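Local coordinates for protein D-alanyl-D-alanine carboxypeptidase (PDB 5TR7) that probably removes the terminal D-alanine from peptidoglycan precursor peptides as a penicillin-binding serine carboxypeptidase of the S11 family in Vibrio cholerae, at residues G10-Y16 against R222-M228; N100-V104 against S138-D142. One frame throughout, in Å; residues are numbered along the deposited sequence.

Interaction 1 (G10-Y16 against R222-M228); sequences GYVLMDY and RLVAVVM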
ATOM      1  N   GLY A  10       9.450  13.651   3.447  1.00 54.99           N
ATOM      2  CA  GLY A  10      10.132  12.588   4.163  1.00 58.65           C
ATOM      3  C   GLY A  10      10.421  11.401   3.248  1.00 52.33           C
ATOM      4  O   GLY A  10       9.667  11.147   2.334  1.00 52.26           O
ATOM      5  N   TYR A  11      11.510  10.689   3.472  1.00 52.50           N
ATOM      6  CA  TYR A  11      11.758   9.492   2.689  1.00 54.48           C
ATOM      7  C   TYR A  11      12.666   8.556   3.388  1.00 53.22           C
ATOM      8  O   TYR A  11      13.327   8.918   4.372  1.00 54.05           O
ATOM      9  CB  TYR A  11      12.359   9.833   1.322  1.00 55.56           C
ATOM     10  CG  TYR A  11      13.732  10.507   1.362  1.00 61.12           C
ATOM     11  CD1 TYR A  11      14.907   9.756   1.439  1.00 70.77           C
ATOM     12  CD2 TYR A  11      13.862  11.891   1.291  1.00 63.10           C
ATOM     13  CE1 TYR A  11      16.155  10.368   1.432  1.00 72.83           C
ATOM     14  CE2 TYR A  11      15.101  12.504   1.284  1.00 65.01           C
ATOM     15  CZ  TYR A  11      16.240  11.730   1.343  1.00 71.29           C
ATOM     16  OH  TYR A  11      17.477  12.321   1.330  1.00 75.50           O
ATOM     17  N   VAL A  12      12.629   7.319   2.902  1.00 54.31           N
ATOM     18  CA  VAL A  12      13.535   6.290   3.370  1.00 51.98           C
ATOM     19  C   VAL A  12      13.865   5.371   2.238  1.00 49.31           C
ATOM     20  O   VAL A  12      13.021   5.103   1.394  1.00 58.06           O
ATOM     21  CB  VAL A  12      13.056   5.542   4.616  1.00 62.44           C
ATOM     22  CG1 VAL A  12      11.758   4.857   4.379  1.00 71.60           C
ATOM     23  CG2 VAL A  12      14.093   4.502   5.010  1.00 67.79           C
ATOM     24  N   LEU A  13      15.097   4.914   2.189  1.00 51.64           N
ATOM     25  CA  LEU A  13      15.516   3.981   1.184  1.00 49.60           C
ATOM     26  C   LEU A  13      16.093   2.850   1.965  1.00 51.08           C
ATOM     27  O   LEU A  13      16.964   3.048   2.745  1.00 57.97           O
ATOM     28  CB  LEU A  13      16.561   4.594   0.288  1.00 55.14           C
ATOM     29  CG  LEU A  13      17.251   3.649  -0.670  1.00 61.17           C
ATOM     30  CD1 LEU A  13      16.247   2.853  -1.446  1.00 67.73           C
ATOM     31  CD2 LEU A  13      18.157   4.407  -1.603  1.00 61.52           C
ATOM     32  N   MET A  14      15.608   1.653   1.740  1.00 54.51           N
ATOM     33  CA  MET A  14      16.041   0.499   2.501  1.00 54.88           C
ATOM     34  C   MET A  14      16.442  -0.655   1.643  1.00 49.79           C
ATOM     35  O   MET A  14      15.792  -0.953   0.645  1.00 59.63           O
ATOM     36  CB  MET A  14      14.878   0.074   3.403  1.00 52.81           C
ATOM     37  CG  MET A  14      15.061  -1.222   4.166  1.00 68.13           C
ATOM     38  SD  MET A  14      13.599  -1.679   5.104  1.00 64.92           S
ATOM     39  CE  MET A  14      13.777  -0.586   6.507  1.00 68.05           C
ATOM     40  N   ASP A  15      17.533  -1.286   2.031  1.00 53.28           N
ATOM     41  CA  ASP A  15      17.966  -2.526   1.386  1.00 58.99           C
ATOM     42  C   ASP A  15      16.989  -3.627   1.867  1.00 56.30           C
ATOM     43  O   ASP A  15      16.874  -3.861   3.055  1.00 53.87           O
ATOM     44  CB  ASP A  15      19.405  -2.869   1.811  1.00 59.95           C
ATOM     45  CG  ASP A  15      19.778  -4.309   1.534  1.00 62.62           C
ATOM     46  OD1 ASP A  15      19.365  -4.897   0.517  1.00 54.86           O
ATOM     47  OD2 ASP A  15      20.470  -4.873   2.387  1.00 67.89           O
ATOM     48  N   TYR A  16      16.310  -4.287   0.940  1.00 54.85           N
ATOM     49  CA  TYR A  16      15.357  -5.308   1.269  1.00 46.72           C
ATOM     50  C   TYR A  16      15.991  -6.453   1.997  1.00 51.65           C
ATOM     51  O   TYR A  16      15.364  -7.002   2.880  1.00 55.74           O
ATOM     52  CB  TYR A  16      14.631  -5.890   0.022  1.00 51.03           C
ATOM     53  CG  TYR A  16      13.825  -7.140   0.327  1.00 51.51           C
ATOM     54  CD1 TYR A  16      12.486  -7.050   0.726  1.00 53.98           C
ATOM     55  CD2 TYR A  16      14.383  -8.407   0.219  1.00 54.29           C
ATOM     56  CE1 TYR A  16      11.774  -8.180   1.038  1.00 49.23           C
ATOM     57  CE2 TYR A  16      13.641  -9.553   0.504  1.00 54.26           C
ATOM     58  CZ  TYR A  16      12.339  -9.419   0.920  1.00 51.27           C
ATOM     59  OH  TYR A  16      11.565 -10.531   1.270  1.00 52.96           O
ATOM     60  N   ARG A 222      17.605  -5.838  -4.250  1.00 53.31           N
ATOM     61  CA  ARG A 222      16.228  -5.429  -4.107  1.00 48.84           C
ATOM     62  C   ARG A 222      16.201  -4.316  -3.110  1.00 50.34           C
ATOM     63  O   ARG A 222      16.808  -4.410  -2.001  1.00 48.82           O
ATOM     64  CB  ARG A 222      15.244  -6.503  -3.709  1.00 53.31           C
ATOM     65  CG  ARG A 222      13.813  -5.925  -3.550  1.00 50.91           C
ATOM     66  CD  ARG A 222      12.736  -6.916  -3.120  1.00 51.49           C
ATOM     67  NE  ARG A 222      12.225  -7.766  -4.202  1.00 45.18           N
ATOM     68  CZ  ARG A 222      11.320  -7.404  -5.083  1.00 44.84           C
ATOM     69  NH1 ARG A 222      10.964  -8.256  -5.974  1.00 43.82           N
ATOM     70  NH2 ARG A 222      10.805  -6.156  -5.127  1.00 49.80           N
ATOM     71  N   LEU A 223      15.531  -3.237  -3.517  1.00 48.47           N
ATOM     72  CA  LEU A 223      15.397  -2.087  -2.652  1.00 49.84           C
ATOM     73  C   LEU A 223      13.967  -1.774  -2.411  1.00 46.29           C
ATOM     74  O   LEU A 223      13.141  -2.074  -3.236  1.00 47.28           O
ATOM     75  CB  LEU A 223      16.012  -0.861  -3.300  1.00 53.85           C
ATOM     76  CG  LEU A 223      17.495  -0.928  -3.676  1.00 56.45           C
ATOM     77  CD1 LEU A 223      17.836   0.256  -4.622  1.00 56.86           C
ATOM     78  CD2 LEU A 223      18.348  -0.907  -2.396  1.00 53.41           C
ATOM     79  N   VAL A 224      13.692  -1.166  -1.259  1.00 55.28           N
ATOM     80  CA  VAL A 224      12.369  -0.661  -0.928  1.00 50.82           C
ATOM     81  C   VAL A 224      12.566   0.832  -0.667  1.00 52.87           C
ATOM     82  O   VAL A 224      13.439   1.210   0.109  1.00 59.79           O
ATOM     83  CB  VAL A 224      11.796  -1.333   0.305  1.00 52.68           C
ATOM     84  CG1 VAL A 224      10.468  -0.695   0.663  1.00 61.37           C
ATOM     85  CG2 VAL A 224      11.566  -2.798   0.031  1.00 58.18           C
ATOM     86  N   ALA A 225      11.784   1.665  -1.322  1.00 46.67           N
ATOM     87  CA  ALA A 225      11.828   3.120  -1.115  1.00 47.44           C
ATOM     88  C   ALA A 225      10.466   3.697  -0.778  1.00 48.23           C
ATOM     89  O   ALA A 225       9.418   3.177  -1.194  1.00 45.53           O
ATOM     90  CB  ALA A 225      12.357   3.826  -2.352  1.00 49.80           C
ATOM     91  N   VAL A 226      10.482   4.679   0.102  1.00 46.47           N
ATOM     92  CA  VAL A 226       9.249   5.357   0.474  1.00 53.20           C
ATOM     93  C   VAL A 226       9.509   6.852   0.285  1.00 51.23           C
ATOM     94  O   VAL A 226      10.529   7.387   0.756  1.00 55.19           O
ATOM     95  CB  VAL A 226       8.918   5.108   1.960  1.00 51.32           C
ATOM     96  CG1 VAL A 226       7.674   5.848   2.357  1.00 57.18           C
ATOM     97  CG2 VAL A 226       8.795   3.630   2.217  1.00 51.40           C
ATOM     98  N   VAL A 227       8.608   7.512  -0.417  1.00 51.46           N
ATOM     99  CA  VAL A 227       8.722   8.985  -0.648  1.00 52.31           C
ATOM    100  C   VAL A 227       7.390   9.567  -0.238  1.00 48.10           C
ATOM    101  O   VAL A 227       6.365   9.111  -0.662  1.00 48.77           O
ATOM    102  CB  VAL A 227       9.122   9.285  -2.110  1.00 53.59           C
ATOM    103  CG1 VAL A 227       9.175  10.755  -2.387  1.00 60.67           C
ATOM    104  CG2 VAL A 227      10.516   8.718  -2.360  1.00 56.55           C
ATOM    105  N   MET A 228       7.420  10.538   0.654  1.00 54.18           N
ATOM    106  CA  MET A 228       6.184  11.156   1.147  1.00 57.76           C
ATOM    107  C   MET A 228       6.180  12.628   0.923  1.00 50.68           C
ATOM    108  O   MET A 228       7.154  13.292   1.196  1.00 56.73           O
ATOM    109  CB  MET A 228       6.040  10.945   2.671  1.00 56.74           C
ATOM    110  CG  MET A 228       6.186   9.486   3.064  1.00 62.69           C
ATOM    111  SD  MET A 228       4.849   8.412   2.502  1.00 65.54           S
ATOM    112  CE  MET A 228       3.621   8.989   3.753  1.00 64.92           C
TER
HETATM  113  O   HOH W   1      19.853  -5.211  -2.105  1.00 53.48           O
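Gly10, Val12 and Met14 pair with Met228, Val226 and Val224 as the hydrogen-bonded positions of an antiparallel ladder, each giving and taking one backbone bond. Met14 N reaches Val224 O at 2.7 Å; beyond it, Tyr16 N binds Arg222 O at 3.0 Å, past the end of strand 10-15.

Among apolar contacts, Val12 CG1 packs against Val226 CB at 3.7 Å, while on the other face Leu13 CD1 touches Ala225 CB and Leu223 CB. At the far end Arg222 CD makes a CH-pi contact, 4.0 Å from the Tyr16 ring centroid. Tyr16 CG stands anti to its own nitrogen (chi1 169°), which carries the ring across the arginine chain, with CD over its face, offset toward the rim. The guanidinium is turned 70° from the ring; its NH1 forms a salt bridge with Asp198 and its NH2 a hydrogen bond with Ser215. A water joins Asp15 OD1 to Arg222 N, and Asp15 OD2 is hydrogen-bonded to Ser18 OG.

Pairing an N-terminal strand with a late one is the pattern of the penicillin-binding protein and serine beta-lactamase fold. These adjacent inner strands of the five-stranded antiparallel sheet are flanked by 21-25 and 209-218; helix 150-163 touches the Val12-Met14 face, and helix 233-251 covers Tyr11, Leu223 and Val227.

Interaction 2 (N100-V104 against S138-D142); sequences NDACV and SHGLD
Asn100, at the start of helix 100-111, lays its side chain across that of His139 at about a right angle, with OD1 3.6 Å from His139 CB. Its place two residues after the predicted active-site Ser98 is consistent with the last position of the SxN motif of penicillin-binding enzymes. CG lies beside its own backbone nitrogen (chi1 -66°), and from there the amide reaches two groups: OD1 accepts a hydrogen bond from Lys38 NZ, while ND2 meets the branched end of Leu141, 3.9 Å from CD2. His139 O also accepts from Lys38 NZ, so both segments hold the amine of the predicted proton acceptor, the lysine of a probable SxxK motif.

One turn on, Cys103 points at the loop. Its CB packs on His139 CB at 3.9 Å, and its SG lies 3.5 Å from Ser138 O, a carbonyl that accepts a hydrogen bond from Thr41. Ser138 OG, hydrogen-bonded to Glu114, sits 3.6 Å from Cys103 O. Val104 follows, CG2 meeting the edge of the imidazole at His139 CD2, 3.7 Å away, the two side chains side by side. That ring is steadied from within its loop: ND1 accepts a hydrogen bond from Leu141 N at 3.2 Å, nearly in the ring plane.

The loop, between helices 114-127 and 150-163, thus lies along the first turn of helix 100-111; helix 114-127 touches Val104, Ser138 and His139, and helix 87-95 packs on Cys103.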
ATOM      1  N   ASN A 100     -11.728   2.234  -1.661  1.00 60.26           N
ATOM      2  CA  ASN A 100     -12.084   2.246  -0.253  1.00 59.34           C
ATOM      3  C   ASN A 100     -13.247   1.317   0.099  1.00 65.44           C
ATOM      4  O   ASN A 100     -13.297   0.773   1.218  1.00 59.13           O
ATOM      5  CB  ASN A 100     -12.486   3.653   0.176  1.00 62.35           C
ATOM      6  CG  ASN A 100     -11.364   4.643   0.137  1.00 58.66           C
ATOM      7  OD1 ASN A 100     -10.208   4.300   0.136  1.00 61.27           O
ATOM      8  ND2 ASN A 100     -11.724   5.885   0.102  1.00 70.19           N
ATOM      9  N   ASP A 101     -14.223   1.233  -0.831  1.00 67.29           N
ATOM     10  CA  ASP A 101     -15.384   0.357  -0.681  1.00 59.99           C
ATOM     11  C   ASP A 101     -14.930  -1.104  -0.510  1.00 65.56           C
ATOM     12  O   ASP A 101     -15.340  -1.824   0.458  1.00 54.88           O
ATOM     13  CB  ASP A 101     -16.426   0.575  -1.804  1.00 58.19           C
ATOM     14  CG  ASP A 101     -15.834   0.462  -3.264  1.00 67.73           C
ATOM     15  OD1 ASP A 101     -14.588   0.463  -3.408  1.00 57.22           O
ATOM     16  OD2 ASP A 101     -16.633   0.393  -4.265  1.00 63.72           O
ATOM     17  N   ALA A 102     -14.017  -1.528  -1.381  1.00 60.69           N
ATOM     18  CA  ALA A 102     -13.512  -2.900  -1.328  1.00 63.06           C
ATOM     19  C   ALA A 102     -12.751  -3.175  -0.017  1.00 62.65           C
ATOM     20  O   ALA A 102     -12.729  -4.311   0.448  1.00 61.04           O
ATOM     21  CB  ALA A 102     -12.598  -3.185  -2.500  1.00 57.86           C
ATOM     22  N   CYS A 103     -12.107  -2.138   0.532  1.00 57.82           N
ATOM     23  CA  CYS A 103     -11.381  -2.282   1.809  1.00 60.57           C
ATOM     24  C   CYS A 103     -12.325  -2.652   2.914  1.00 51.21           C
ATOM     25  O   CYS A 103     -12.096  -3.624   3.648  1.00 58.58           O
ATOM     26  CB  CYS A 103     -10.643  -1.016   2.224  1.00 55.59           C
ATOM     27  SG  CYS A 103      -9.191  -0.651   1.241  1.00 54.80           S
ATOM     28  N   VAL A 104     -13.422  -1.928   2.985  1.00 58.11           N
ATOM     29  CA  VAL A 104     -14.398  -2.204   4.035  1.00 63.33           C
ATOM     30  C   VAL A 104     -15.052  -3.559   3.867  1.00 67.78           C
ATOM     31  O   VAL A 104     -15.280  -4.241   4.869  1.00 63.43           O
ATOM     32  CB  VAL A 104     -15.455  -1.119   4.131  1.00 66.33           C
ATOM     33  CG1 VAL A 104     -16.487  -1.485   5.201  1.00 66.98           C
ATOM     34  CG2 VAL A 104     -14.799   0.201   4.464  1.00 71.03           C
ATOM     35  N   SER A 138      -9.698   0.484   7.801  1.00 63.42           N
ATOM     36  CA  SER A 138      -9.083  -0.332   6.776  1.00 55.88           C
ATOM     37  C   SER A 138      -8.706   0.384   5.470  1.00 67.03           C
ATOM     38  O   SER A 138      -8.115  -0.254   4.562  1.00 58.35           O
ATOM     39  CB  SER A 138     -10.044  -1.437   6.431  1.00 57.46           C
ATOM     40  OG  SER A 138     -11.270  -0.884   5.910  1.00 66.23           O
ATOM     41  N   HIS A 139      -8.986   1.686   5.337  1.00 65.63           N
ATOM     42  CA  HIS A 139      -8.712   2.351   4.035  1.00 62.22           C
ATOM     43  C   HIS A 139      -7.802   3.560   4.040  1.00 64.67           C
ATOM     44  O   HIS A 139      -7.244   3.874   2.975  1.00 78.46           O
ATOM     45  CB  HIS A 139     -10.033   2.700   3.351  1.00 64.53           C
ATOM     46  CG  HIS A 139     -11.014   3.292   4.296  1.00 67.22           C
ATOM     47  ND1 HIS A 139     -10.886   4.565   4.775  1.00 74.92           N
ATOM     48  CD2 HIS A 139     -12.116   2.780   4.889  1.00 71.11           C
ATOM     49  CE1 HIS A 139     -11.880   4.837   5.602  1.00 76.32           C
ATOM     50  NE2 HIS A 139     -12.652   3.768   5.679  1.00 70.68           N
ATOM     51  N   GLY A 140      -7.638   4.232   5.182  1.00 62.74           N
ATOM     52  CA  GLY A 140      -6.787   5.398   5.263  1.00 65.63           C
ATOM     53  C   GLY A 140      -7.426   6.792   5.365  1.00 73.29           C
ATOM     54  O   GLY A 140      -6.730   7.762   5.547  1.00 69.13           O
ATOM     55  N   LEU A 141      -8.735   6.921   5.309  1.00 76.67           N
ATOM     56  CA  LEU A 141      -9.308   8.283   5.374  1.00 72.27           C
ATOM     57  C   LEU A 141      -8.965   8.843   6.721  1.00 74.79           C
ATOM     58  O   LEU A 141      -8.960   8.114   7.702  1.00 74.51           O
ATOM     59  CB  LEU A 141     -10.816   8.266   5.124  1.00 79.74           C
ATOM     60  CG  LEU A 141     -11.210   7.793   3.698  1.00 97.28           C
ATOM     61  CD1 LEU A 141     -12.735   7.707   3.567  1.00104.85           C
ATOM     62  CD2 LEU A 141     -10.620   8.695   2.599  1.00 92.91           C
ATOM     63  N   ASP A 142      -8.580  10.126   6.759  1.00 81.17           N
ATOM     64  CA  ASP A 142      -8.164  10.826   7.971  1.00 81.34           C
ATOM     65  C   ASP A 142      -8.763  10.690   9.325  1.00 79.25           C
ATOM     66  O   ASP A 142      -9.953  10.807   9.490  1.00 81.74           O
ATOM     67  CB  ASP A 142      -8.569  12.311   7.892  1.00 91.62           C
ATOM     68  CG  ASP A 142      -7.467  13.196   7.478  1.00103.00           C
ATOM     69  OD1 ASP A 142      -6.572  12.772   6.709  1.00116.15           O
ATOM     70  OD2 ASP A 142      -7.534  14.339   7.942  1.00107.96           O
TER

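How the interactions relate
Both contacts are largely buried: interaction 1 reaches partly exposed residues only at Tyr16 and Arg222, whereas Leu141 is the exposed touching residue of interaction 2. They lie on opposite sides of the chain's centre, about 24 Å apart between centres, and share no strand or helix. Interaction 1 relies on regular backbone hydrogen bonds and aliphatic packing, with charged side chains gathered at its Asp15-Arg222 end. Interaction 2 joins a helix start to an irregular loop and has no clear hydrogen bond directly across. Through Asn100 and His139 O it touches the predicted catalytic Lys38; interaction 1 supplies two of the sheet's five strands, its Val226 side chain about 9 Å from that of Lys201, a predicted substrate-binding residue.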